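Local coordinates for protein putative transcriptional regulator (Streptomyces coelicolor, PDB 2HXI) that probably binds DNA at cis-regulatory sites as a TetR-family transcription factor, and is likely to control gene expression, at residues L35-A39 with A79-I84. Sequence-based numbering, arbitrary orientation.
Sequences LDAAA and AVADRI
Leu35 lies across the aliphatic stem of Arg83 at about a right angle, its CB 3.4 Å from Arg83 CG, while its CD1 and CD2 methyls point at the Ala79 end of the 79-84 segment. The CD2 branch is pressed hard against Ala79, with Leu35 CD2 and Ala79 CB at 3.5 Å, tighter than an ordinary methyl contact, and it also meets CG2 of Val80. Val80 splits its branches over the other helix: CG2 touches Ala38 CB at 3.8 Å, whereas CG1, anti to the backbone N (chi1 -175°), lies over the backbone of the turn from Leu35 O to Ala39 N. At the far end, Ala39 CB makes a looser contact with Ile84 CD1. The axes of the two segments cross at -80° and come within 8.9 Å, with alanines at several touching positions.

Beside this apolar seam Arg83 bends at chi2 and chi3, bringing its guanidinium up to the Asp36 carboxylate. Its NE donates a nearly straight salt-bridge bond of 2.9 Å to Asp36 OD1. That oxygen sits at the guanidinium edge, nearly in its plane, but is approached from above the carboxylate plane; the two planes are 53° apart, and NH2 adds only weak, long bonds to both carboxylate oxygens. An alanine in place of Arg83 would probably leave Asp36 without this cationic mate and uncover the flank of Leu35.

The contact joins helix 31-43 of the TetR-type DNA-binding region to helix 73-88, which follows the predicted helix-turn-helix and, as in relatives, probably links that region to the C-terminal domain. Val80 and Ile84 also pack on Leu119 of helix 117-126. The chemistry suggests that buried methyls do most of the holding, with the salt bridge probably adding grip at the exposed margin.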
loop_
_atom_site.group_PDB
_atom_site.type_symbol
_atom_site.label_atom_id
_atom_site.label_comp_id
_atom_site.label_asym_id
_atom_site.label_seq_id
_atom_site.Cartn_x
_atom_site.Cartn_y
_atom_site.Cartn_z
ATOM N N LEU B 35 3.858 16.043 -20.368
ATOM C CA LEU B 35 3.346 15.160 -19.299
ATOM C C LEU B 35 2.170 14.304 -19.794
ATOM O O LEU B 35 2.090 13.104 -19.458
ATOM C CB LEU B 35 2.900 16.044 -18.133
ATOM C CG LEU B 35 4.084 16.745 -17.489
ATOM C CD1 LEU B 35 3.525 17.764 -16.488
ATOM C CD2 LEU B 35 5.018 15.846 -16.854
ATOM N N ASP B 36 1.280 14.909 -20.558
ATOM C CA ASP B 36 0.156 14.216 -21.161
ATOM C C ASP B 36 0.580 13.178 -22.216
ATOM O O ASP B 36 -0.013 12.089 -22.329
ATOM C CB ASP B 36 -0.839 15.213 -21.753
ATOM C CG ASP B 36 -1.770 15.848 -20.696
ATOM O OD1 ASP B 36 -1.749 15.473 -19.487
ATOM O OD2 ASP B 36 -2.503 16.776 -21.096
ATOM N N ALA B 37 1.611 13.496 -22.992
ATOM C CA ALA B 37 2.132 12.477 -23.924
ATOM C C ALA B 37 2.690 11.307 -23.139
ATOM O O ALA B 37 2.509 10.117 -23.489
ATOM C CB ALA B 37 3.212 13.088 -24.833
ATOM N N ALA B 38 3.411 11.622 -22.057
ATOM C CA ALA B 38 4.000 10.583 -21.242
ATOM C C ALA B 38 2.951 9.683 -20.598
ATOM O O ALA B 38 3.140 8.489 -20.524
ATOM C CB ALA B 38 4.868 11.167 -20.155
ATOM N N ALA B 39 1.874 10.299 -20.123
ATOM C CA ALA B 39 0.764 9.531 -19.489
ATOM C C ALA B 39 0.235 8.458 -20.466
ATOM O O ALA B 39 -0.002 7.311 -20.104
ATOM C CB ALA B 39 -0.350 10.434 -19.069
ATOM N N ALA B 79 5.626 14.243 -11.944
ATOM C CA ALA B 79 4.908 15.262 -12.638
ATOM C C ALA B 79 3.840 14.613 -13.508
ATOM O O ALA B 79 2.747 15.111 -13.626
ATOM C CB ALA B 79 5.867 16.115 -13.474
ATOM N N VAL B 80 4.183 13.467 -14.083
ATOM C CA VAL B 80 3.159 12.725 -14.817
ATOM C C VAL B 80 2.051 12.185 -13.840
ATOM O O VAL B 80 0.879 12.194 -14.160
ATOM C CB VAL B 80 3.797 11.520 -15.546
ATOM C CG1 VAL B 80 2.717 10.876 -16.380
ATOM C CG2 VAL B 80 4.951 12.016 -16.490
ATOM N N ALA B 81 2.448 11.682 -12.676
ATOM C CA ALA B 81 1.446 11.182 -11.686
ATOM C C ALA B 81 0.474 12.334 -11.345
ATOM O O ALA B 81 -0.753 12.129 -11.274
ATOM C CB ALA B 81 2.109 10.653 -10.497
ATOM N N ASP B 82 0.972 13.567 -11.277
ATOM C CA ASP B 82 0.088 14.722 -11.076
ATOM C C ASP B 82 -0.974 14.836 -12.147
ATOM O O ASP B 82 -2.125 15.177 -11.853
ATOM C CB ASP B 82 0.837 16.068 -10.931
ATOM C CG ASP B 82 -0.100 17.182 -10.402
ATOM O OD1 ASP B 82 -0.253 17.250 -9.147
ATOM O OD2 ASP B 82 -0.741 17.920 -11.216
ATOM N N ARG B 83 -0.619 14.547 -13.410
ATOM C CA ARG B 83 -1.600 14.612 -14.467
ATOM C C ARG B 83 -2.719 13.614 -14.252
ATOM O O ARG B 83 -3.849 13.839 -14.721
ATOM C CB ARG B 83 -0.960 14.368 -15.862
ATOM C CG ARG B 83 0.280 15.138 -16.135
ATOM C CD ARG B 83 -0.068 16.655 -16.107
ATOM N NE ARG B 83 -1.040 17.053 -17.156
ATOM C CZ ARG B 83 -1.529 18.293 -17.280
ATOM N NH1 ARG B 83 -1.176 19.240 -16.378
ATOM N NH2 ARG B 83 -2.362 18.588 -18.277
ATOM N N ILE B 84 -2.388 12.454 -13.656
ATOM C CA ILE B 84 -3.398 11.437 -13.336
ATOM C C ILE B 84 -4.354 11.936 -12.260
ATOM O O ILE B 84 -5.565 11.723 -12.366
ATOM C CB ILE B 84 -2.759 10.075 -12.865
ATOM C CG1 ILE B 84 -1.762 9.518 -13.932
ATOM C CG2 ILE B 84 -3.815 9.029 -12.568
ATOM C CD1 ILE B 84 -2.305 9.382 -15.327
#